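Long-range contact in type IV secretion system protein DotB (PDB 6GEF), which probably hydrolyses ATP as a hexameric AAA+ ATPase of the GSP E family to power type IVb secretion: residues L102-H116 / K126-V138. Numbering follows the deposited sequence.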
ATOM      1  N   LEU A 102       8.962  24.957  19.307  1.00 78.76           N
ATOM      2  CA  LEU A 102      10.013  24.980  18.290  1.00 76.60           C
ATOM      3  C   LEU A 102      10.954  23.809  18.419  1.00 75.66           C
ATOM      4  O   LEU A 102      11.287  23.163  17.403  1.00 78.95           O
ATOM      5  CB  LEU A 102      10.781  26.303  18.371  1.00 76.12           C
ATOM      6  CG  LEU A 102      10.089  27.537  17.773  1.00 73.34           C
ATOM      7  CD1 LEU A 102      11.128  28.546  17.268  1.00 72.42           C
ATOM      8  CD2 LEU A 102       9.144  27.174  16.643  1.00 73.56           C
ATOM      9  N   ALA A 103      11.348  23.472  19.647  1.00 74.20           N
ATOM     10  CA  ALA A 103      12.161  22.267  19.869  1.00 73.08           C
ATOM     11  C   ALA A 103      11.421  20.984  19.416  1.00 73.83           C
ATOM     12  O   ALA A 103      11.999  20.133  18.800  1.00 73.28           O
ATOM     13  CB  ALA A 103      12.574  22.191  21.325  1.00 74.94           C
ATOM     14  N   SER A 104      10.156  20.929  19.738  1.00 78.77           N
ATOM     15  CA  SER A 104       9.305  19.787  19.348  1.00 78.64           C
ATOM     16  C   SER A 104       8.677  19.975  17.989  1.00 75.06           C
ATOM     17  O   SER A 104       7.907  19.109  17.569  1.00 74.27           O
ATOM     18  CB  SER A 104       8.208  19.507  20.400  1.00 79.22           C
ATOM     19  OG  SER A 104       8.809  18.862  21.544  1.00 86.43           O
ATOM     20  N   LYS A 105       8.983  21.062  17.286  1.00 74.40           N
ATOM     21  CA  LYS A 105       8.629  21.225  15.870  1.00 71.45           C
ATOM     22  C   LYS A 105       7.146  21.329  15.647  1.00 71.73           C
ATOM     23  O   LYS A 105       6.711  21.165  14.514  1.00 71.98           O
ATOM     24  CB  LYS A 105       9.262  20.145  14.965  1.00 70.91           C
ATOM     25  CG  LYS A 105      10.708  19.840  15.338  1.00 72.25           C
ATOM     26  CD  LYS A 105      11.626  19.681  14.168  1.00 73.21           C
ATOM     27  CE  LYS A 105      12.741  18.685  14.458  1.00 76.17           C
ATOM     28  NZ  LYS A 105      12.393  17.315  13.954  1.00 79.07           N
ATOM     29  N   LYS A 106       6.375  21.691  16.664  1.00 79.93           N
ATOM     30  CA  LYS A 106       5.056  22.271  16.470  1.00 82.42           C
ATOM     31  C   LYS A 106       5.208  23.637  15.766  1.00 77.33           C
ATOM     32  O   LYS A 106       6.021  24.472  16.169  1.00 73.80           O
ATOM     33  CB  LYS A 106       4.369  22.448  17.805  1.00 90.29           C
ATOM     34  CG  LYS A 106       2.898  22.048  17.829  1.00 96.78           C
ATOM     35  CD  LYS A 106       2.769  20.519  17.686  1.00 98.19           C
ATOM     36  CE  LYS A 106       1.704  20.130  16.658  1.00 93.34           C
ATOM     37  NZ  LYS A 106       0.330  20.212  17.220  1.00 89.94           N
ATOM     38  N   LEU A 107       4.418  23.829  14.717  1.00 71.75           N
ATOM     39  CA  LEU A 107       4.417  25.052  13.956  1.00 67.70           C
ATOM     40  C   LEU A 107       3.550  26.103  14.614  1.00 66.50           C
ATOM     41  O   LEU A 107       2.501  25.799  15.161  1.00 66.66           O
ATOM     42  CB  LEU A 107       3.911  24.785  12.532  1.00 64.21           C
ATOM     43  CG  LEU A 107       4.684  23.668  11.774  1.00 62.14           C
ATOM     44  CD1 LEU A 107       4.219  23.547  10.343  1.00 60.72           C
ATOM     45  CD2 LEU A 107       6.202  23.812  11.799  1.00 60.82           C
ATOM     46  N   ILE A 108       4.015  27.361  14.576  1.00 66.51           N
ATOM     47  CA  ILE A 108       3.495  28.425  15.416  1.00 62.24           C
ATOM     48  C   ILE A 108       2.866  29.465  14.483  1.00 59.50           C
ATOM     49  O   ILE A 108       3.535  30.372  13.977  1.00 54.63           O
ATOM     50  CB  ILE A 108       4.608  29.043  16.266  1.00 63.96           C
ATOM     51  CG1 ILE A 108       5.226  27.976  17.173  1.00 67.51           C
ATOM     52  CG2 ILE A 108       4.049  30.225  17.090  1.00 66.48           C
ATOM     53  CD1 ILE A 108       6.264  28.544  18.136  1.00 71.60           C
ATOM     54  N   ASN A 109       1.561  29.336  14.272  1.00 61.83           N
ATOM     55  CA  ASN A 109       0.747  30.367  13.645  1.00 63.85           C
ATOM     56  C   ASN A 109      -0.343  30.793  14.619  1.00 63.38           C
ATOM     57  O   ASN A 109      -1.116  29.980  15.065  1.00 69.64           O
ATOM     58  CB  ASN A 109       0.134  29.859  12.347  1.00 65.34           C
ATOM     59  CG  ASN A 109       1.174  29.377  11.359  1.00 67.88           C
ATOM     60  OD1 ASN A 109       1.849  30.189  10.699  1.00 66.62           O
ATOM     61  ND2 ASN A 109       1.341  28.039  11.267  1.00 70.58           N
ATOM     62  N   THR A 110      -0.405  32.078  14.910  1.00 64.79           N
ATOM     63  CA  THR A 110      -1.441  32.643  15.761  1.00 66.11           C
ATOM     64  C   THR A 110      -1.890  33.971  15.169  1.00 64.60           C
ATOM     65  O   THR A 110      -1.506  34.347  14.077  1.00 63.89           O
ATOM     66  CB  THR A 110      -0.921  32.807  17.222  1.00 66.76           C
ATOM     67  OG1 THR A 110       0.279  32.042  17.404  1.00 69.36           O
ATOM     68  CG2 THR A 110      -1.977  32.332  18.205  1.00 69.12           C
ATOM     69  N   ARG A 111      -2.742  34.677  15.910  1.00 67.17           N
ATOM     70  CA  ARG A 111      -3.132  36.039  15.623  1.00 66.82           C
ATOM     71  C   ARG A 111      -2.722  36.954  16.766  1.00 67.54           C
ATOM     72  O   ARG A 111      -2.720  36.553  17.931  1.00 66.27           O
ATOM     73  CB  ARG A 111      -4.629  36.107  15.414  1.00 73.05           C
ATOM     74  CG  ARG A 111      -5.098  35.518  14.060  1.00 79.49           C
ATOM     75  CD  ARG A 111      -6.349  34.669  14.197  1.00 83.54           C
ATOM     76  NE  ARG A 111      -6.100  33.516  15.063  1.00 87.64           N
ATOM     77  CZ  ARG A 111      -5.524  32.378  14.686  1.00 88.37           C
ATOM     78  NH1 ARG A 111      -5.355  31.404  15.571  1.00 86.04           N
ATOM     79  NH2 ARG A 111      -5.106  32.243  13.419  1.00 92.01           N
ATOM     80  N   TYR A 112      -2.342  38.180  16.428  1.00 67.81           N
ATOM     81  CA  TYR A 112      -1.864  39.160  17.381  1.00 70.53           C
ATOM     82  C   TYR A 112      -2.546  40.492  17.079  1.00 74.74           C
ATOM     83  O   TYR A 112      -2.361  41.036  15.990  1.00 67.79           O
ATOM     84  CB  TYR A 112      -0.344  39.303  17.294  1.00 69.50           C
ATOM     85  CG  TYR A 112       0.248  40.320  18.252  1.00 71.43           C
ATOM     86  CD1 TYR A 112       0.472  40.006  19.583  1.00 72.25           C
ATOM     87  CD2 TYR A 112       0.529  41.616  17.827  1.00 71.14           C
ATOM     88  CE1 TYR A 112       1.009  40.930  20.454  1.00 73.70           C
ATOM     89  CE2 TYR A 112       1.071  42.549  18.675  1.00 70.93           C
ATOM     90  CZ  TYR A 112       1.300  42.211  20.000  1.00 74.08           C
ATOM     91  OH  TYR A 112       1.840  43.128  20.877  1.00 70.78           O
ATOM     92  N   GLU A 113      -3.272  41.021  18.065  1.00 79.40           N
ATOM     93  CA  GLU A 113      -4.109  42.200  17.853  1.00 78.99           C
ATOM     94  C   GLU A 113      -3.530  43.382  18.601  1.00 79.21           C
ATOM     95  O   GLU A 113      -3.042  43.240  19.730  1.00 80.45           O
ATOM     96  CB  GLU A 113      -5.536  41.934  18.350  1.00 83.24           C
ATOM     97  CG  GLU A 113      -6.054  40.528  18.148  1.00 86.83           C
ATOM     98  CD  GLU A 113      -6.456  40.226  16.695  1.00 88.18           C
ATOM     99  OE1 GLU A 113      -6.679  39.055  16.352  1.00 79.74           O
ATOM    100  OE2 GLU A 113      -6.540  41.174  15.910  1.00 91.13           O
ATOM    101  N   VAL A 114      -3.555  44.546  17.963  1.00 80.74           N
ATOM    102  CA  VAL A 114      -3.084  45.794  18.576  1.00 83.83           C
ATOM    103  C   VAL A 114      -4.129  46.867  18.297  1.00 84.16           C
ATOM    104  O   VAL A 114      -4.680  46.944  17.196  1.00 82.43           O
ATOM    105  CB  VAL A 114      -1.688  46.207  18.007  1.00 84.37           C
ATOM    106  CG1 VAL A 114      -0.874  45.010  17.611  1.00 85.77           C
ATOM    107  CG2 VAL A 114      -1.828  47.126  16.828  1.00 85.24           C
ATOM    108  N   PHE A 115      -4.321  47.735  19.275  1.00 90.75           N
ATOM    109  CA  PHE A 115      -5.487  48.649  19.287  1.00 94.65           C
ATOM    110  C   PHE A 115      -4.981  50.064  19.104  1.00 92.07           C
ATOM    111  O   PHE A 115      -4.075  50.513  19.826  1.00 90.86           O
ATOM    112  CB  PHE A 115      -6.283  48.536  20.603  1.00103.32           C
ATOM    113  CG  PHE A 115      -6.741  47.146  20.923  1.00114.01           C
ATOM    114  CD1 PHE A 115      -5.847  46.219  21.501  1.00118.79           C
ATOM    115  CD2 PHE A 115      -8.027  46.733  20.602  1.00116.54           C
ATOM    116  CE1 PHE A 115      -6.241  44.916  21.739  1.00118.54           C
ATOM    117  CE2 PHE A 115      -8.435  45.428  20.865  1.00117.71           C
ATOM    118  CZ  PHE A 115      -7.543  44.516  21.435  1.00118.25           C
ATOM    119  N   HIS A 116      -5.540  50.772  18.136  1.00 91.18           N
ATOM    120  CA  HIS A 116      -5.149  52.160  17.886  1.00 96.26           C
ATOM    121  C   HIS A 116      -5.459  53.024  19.117  1.00101.20           C
ATOM    122  O   HIS A 116      -6.552  52.947  19.663  1.00 94.61           O
ATOM    123  CB  HIS A 116      -5.909  52.720  16.696  1.00 95.49           C
ATOM    124  CG  HIS A 116      -5.202  53.805  15.956  1.00 97.32           C
ATOM    125  ND1 HIS A 116      -4.587  54.893  16.561  1.00103.05           N
ATOM    126  CD2 HIS A 116      -4.992  53.959  14.629  1.00 94.47           C
ATOM    127  CE1 HIS A 116      -4.039  55.657  15.639  1.00100.21           C
ATOM    128  NE2 HIS A 116      -4.252  55.108  14.460  1.00 96.63           N
ATOM    129  N   LYS A 126     -12.508  50.747  20.749  1.00108.16           N
ATOM    130  CA  LYS A 126     -11.225  51.096  20.148  1.00104.79           C
ATOM    131  C   LYS A 126     -11.007  50.244  18.891  1.00102.61           C
ATOM    132  O   LYS A 126     -11.196  49.011  18.913  1.00 97.02           O
ATOM    133  CB  LYS A 126     -10.076  50.822  21.118  1.00104.41           C
ATOM    134  CG  LYS A 126     -10.043  51.552  22.424  1.00107.65           C
ATOM    135  CD  LYS A 126     -10.934  50.890  23.476  1.00110.15           C
ATOM    136  CE  LYS A 126     -10.564  51.370  24.876  1.00111.97           C
ATOM    137  NZ  LYS A 126     -11.778  51.588  25.737  1.00112.75           N
ATOM    138  N   GLN A 127     -10.641  50.900  17.783  1.00104.55           N
ATOM    139  CA  GLN A 127     -10.385  50.212  16.557  1.00105.83           C
ATOM    140  C   GLN A 127      -9.231  49.228  16.707  1.00103.01           C
ATOM    141  O   GLN A 127      -8.224  49.531  17.363  1.00 98.46           O
ATOM    142  CB  GLN A 127     -10.088  51.209  15.441  1.00114.81           C
ATOM    143  CG  GLN A 127      -9.854  50.559  14.059  1.00128.17           C
ATOM    144  CD  GLN A 127     -11.039  49.710  13.610  1.00134.44           C
ATOM    145  OE1 GLN A 127     -11.501  48.847  14.347  1.00144.04           O
ATOM    146  NE2 GLN A 127     -11.546  49.972  12.395  1.00130.41           N
ATOM    147  N   ARG A 128      -9.372  48.056  16.085  1.00 98.92           N
ATOM    148  CA  ARG A 128      -8.497  46.923  16.349  1.00100.00           C
ATOM    149  C   ARG A 128      -7.838  46.447  15.067  1.00 95.88           C
ATOM    150  O   ARG A 128      -8.485  46.404  14.020  1.00 96.32           O
ATOM    151  CB  ARG A 128      -9.283  45.780  16.980  1.00103.38           C
ATOM    152  CG  ARG A 128      -8.473  44.531  17.261  1.00105.63           C
ATOM    153  CD  ARG A 128      -9.368  43.301  17.364  1.00109.81           C
ATOM    154  NE  ARG A 128     -10.638  43.461  16.673  1.00118.37           N
ATOM    155  CZ  ARG A 128     -11.832  43.172  17.209  1.00126.10           C
ATOM    156  NH1 ARG A 128     -11.918  42.708  18.459  1.00129.97           N
ATOM    157  NH2 ARG A 128     -12.937  43.366  16.489  1.00125.53           N
ATOM    158  N   PHE A 129      -6.555  46.125  15.147  1.00 91.59           N
ATOM    159  CA  PHE A 129      -5.764  45.683  13.995  1.00 83.55           C
ATOM    160  C   PHE A 129      -5.219  44.291  14.281  1.00 79.07           C
ATOM    161  O   PHE A 129      -4.522  44.090  15.273  1.00 78.30           O
ATOM    162  CB  PHE A 129      -4.621  46.673  13.748  1.00 81.84           C
ATOM    163  CG  PHE A 129      -5.076  47.926  13.076  1.00 83.73           C
ATOM    164  CD1 PHE A 129      -5.787  48.919  13.795  1.00 86.44           C
ATOM    165  CD2 PHE A 129      -4.753  48.143  11.717  1.00 81.14           C
ATOM    166  CE1 PHE A 129      -6.200  50.063  13.159  1.00 88.35           C
ATOM    167  CE2 PHE A 129      -5.141  49.306  11.086  1.00 83.36           C
ATOM    168  CZ  PHE A 129      -5.864  50.268  11.816  1.00 89.25           C
ATOM    169  N   GLY A 130      -5.536  43.362  13.389  1.00 76.30           N
ATOM    170  CA  GLY A 130      -5.050  41.990  13.497  1.00 71.09           C
ATOM    171  C   GLY A 130      -3.797  41.770  12.700  1.00 66.02           C
ATOM    172  O   GLY A 130      -3.550  42.411  11.686  1.00 60.57           O
ATOM    173  N   TYR A 131      -3.006  40.819  13.169  1.00 69.18           N
ATOM    174  CA  TYR A 131      -1.827  40.318  12.449  1.00 64.15           C
ATOM    175  C   TYR A 131      -1.813  38.808  12.514  1.00 63.01           C
ATOM    176  O   TYR A 131      -2.149  38.223  13.530  1.00 59.58           O
ATOM    177  CB  TYR A 131      -0.538  40.892  13.042  1.00 63.90           C
ATOM    178  CG  TYR A 131      -0.343  42.370  12.768  1.00 63.98           C
ATOM    179  CD1 TYR A 131      -1.005  43.338  13.543  1.00 60.40           C
ATOM    180  CD2 TYR A 131       0.473  42.808  11.725  1.00 63.19           C
ATOM    181  CE1 TYR A 131      -0.827  44.672  13.281  1.00 59.88           C
ATOM    182  CE2 TYR A 131       0.641  44.155  11.496  1.00 63.41           C
ATOM    183  CZ  TYR A 131      -0.029  45.084  12.282  1.00 60.51           C
ATOM    184  OH  TYR A 131       0.177  46.431  12.028  1.00 62.39           O
ATOM    185  N   ARG A 132      -1.397  38.184  11.423  1.00 64.51           N
ATOM    186  CA  ARG A 132      -1.091  36.752  11.393  1.00 63.46           C
ATOM    187  C   ARG A 132       0.377  36.569  11.758  1.00 58.12           C
ATOM    188  O   ARG A 132       1.264  37.058  11.053  1.00 59.63           O
ATOM    189  CB  ARG A 132      -1.361  36.182  10.003  1.00 69.62           C
ATOM    190  CG  ARG A 132      -2.714  36.603   9.421  1.00 74.68           C
ATOM    191  CD  ARG A 132      -2.903  36.019   8.049  1.00 83.11           C
ATOM    192  NE  ARG A 132      -4.208  36.376   7.493  1.00 86.15           N
ATOM    193  CZ  ARG A 132      -5.338  35.699   7.689  1.00 84.10           C
ATOM    194  NH1 ARG A 132      -6.459  36.076   7.104  1.00 84.39           N
ATOM    195  NH2 ARG A 132      -5.327  34.610   8.446  1.00 85.18           N
ATOM    196  N   VAL A 133       0.645  35.865  12.848  1.00 55.64           N
ATOM    197  CA  VAL A 133       1.973  35.703  13.392  1.00 53.59           C
ATOM    198  C   VAL A 133       2.433  34.281  13.111  1.00 51.18           C
ATOM    199  O   VAL A 133       1.903  33.312  13.663  1.00 49.18           O
ATOM    200  CB  VAL A 133       1.985  35.978  14.921  1.00 56.37           C
ATOM    201  CG1 VAL A 133       3.386  35.804  15.497  1.00 55.79           C
ATOM    202  CG2 VAL A 133       1.447  37.376  15.193  1.00 57.49           C
ATOM    203  N   ASN A 134       3.432  34.157  12.244  1.00 52.15           N
ATOM    204  CA  ASN A 134       4.201  32.937  12.096  1.00 51.70           C
ATOM    205  C   ASN A 134       5.527  33.073  12.818  1.00 52.51           C
ATOM    206  O   ASN A 134       6.237  34.043  12.611  1.00 54.36           O
ATOM    207  CB  ASN A 134       4.447  32.648  10.608  1.00 52.41           C
ATOM    208  CG  ASN A 134       5.479  31.570  10.397  1.00 51.46           C
ATOM    209  OD1 ASN A 134       6.641  31.865  10.117  1.00 51.01           O
ATOM    210  ND2 ASN A 134       5.052  30.335  10.473  1.00 52.65           N
ATOM    211  N   ILE A 135       5.848  32.094  13.652  1.00 54.22           N
ATOM    212  CA  ILE A 135       7.132  32.004  14.333  1.00 54.69           C
ATOM    213  C   ILE A 135       7.847  30.743  13.862  1.00 52.23           C
ATOM    214  O   ILE A 135       7.373  29.653  14.104  1.00 51.85           O
ATOM    215  CB  ILE A 135       6.954  32.004  15.871  1.00 54.60           C
ATOM    216  CG1 ILE A 135       6.242  33.274  16.316  1.00 56.83           C
ATOM    217  CG2 ILE A 135       8.297  31.893  16.570  1.00 55.74           C
ATOM    218  CD1 ILE A 135       6.165  33.481  17.792  1.00 55.99           C
ATOM    219  N   SER A 136       8.987  30.916  13.226  1.00 54.60           N
ATOM    220  CA  SER A 136       9.656  29.840  12.492  1.00 55.86           C
ATOM    221  C   SER A 136      11.099  29.728  12.936  1.00 56.44           C
ATOM    222  O   SER A 136      11.774  30.751  13.099  1.00 58.13           O
ATOM    223  CB  SER A 136       9.619  30.074  10.970  1.00 54.25           C
ATOM    224  OG  SER A 136       8.331  29.793  10.435  1.00 56.62           O
ATOM    225  N   PRO A 137      11.603  28.510  13.155  1.00 56.63           N
ATOM    226  CA  PRO A 137      13.018  28.352  13.484  1.00 56.37           C
ATOM    227  C   PRO A 137      13.911  28.986  12.418  1.00 59.78           C
ATOM    228  O   PRO A 137      13.661  28.855  11.224  1.00 63.85           O
ATOM    229  CB  PRO A 137      13.197  26.843  13.506  1.00 57.12           C
ATOM    230  CG  PRO A 137      11.876  26.282  13.827  1.00 58.44           C
ATOM    231  CD  PRO A 137      10.870  27.241  13.224  1.00 57.70           C
ATOM    232  N   VAL A 138      14.892  29.761  12.851  1.00 59.43           N
ATOM    233  CA  VAL A 138      16.027  30.139  12.022  1.00 56.14           C
ATOM    234  C   VAL A 138      17.317  29.838  12.780  1.00 59.48           C
ATOM    235  O   VAL A 138      17.312  29.478  13.968  1.00 61.00           O
ATOM    236  CB  VAL A 138      15.989  31.637  11.660  1.00 57.98           C
ATOM    237  CG1 VAL A 138      14.753  31.935  10.814  1.00 60.68           C
ATOM    238  CG2 VAL A 138      15.976  32.518  12.884  1.00 58.15           C
TER
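Thr110 and Val133 face each other in an antiparallel beta hairpin, strands 108-115 and 128-138. Thr110 N donates to Val133 O, and Val133 N returns the bond to Thr110 O, each at 2.9 Å. Val114 and Phe129 form a second such pair: Val114 N donates to Phe129 O and Phe129 N to Val114 O. Diagonally across the strands, Val133 CG2 packs on Tyr112 CB at 3.4 Å. Tyr112 CG is anti to the backbone N (chi1 180°), and the ring meets Phe41 of helix 38-50. This helix also covers Val114 and Phe129, while helix 82-93 covers Val133 and Ile135. Ile108 CG2 reaches Ile135 CB at 3.6 Å on the same face. Before the strand, Leu102 of helix 98-104 lays CD2 against Pro137 CD at 3.8 Å. The other face, with Asn109, Arg111, Glu113 and Asn134, is more polar. Its apolar patch is Phe115 CE2 on Arg128 CG at 3.7 Å, ring and aliphatic stem side by side. Within this chain, strand 108-115 edges the N-terminal antiparallel sheet, and strand 143-153 flanks 128-140 on its far side. A second subunit reaches the Pro137 end, where Ser236 OG of that subunit hydrogen-bonds to Pro137 O. Asn134 and Asn109 lie alongside, amide planes 31° apart. Ser136 OG donates to Asn134 OD1 at 2.7 Å, which helps fix that amide. Asn134 ND2 donates to Asn109 OD1 at 3.2 Å, from 40° above the carbonyl plane of Asn109.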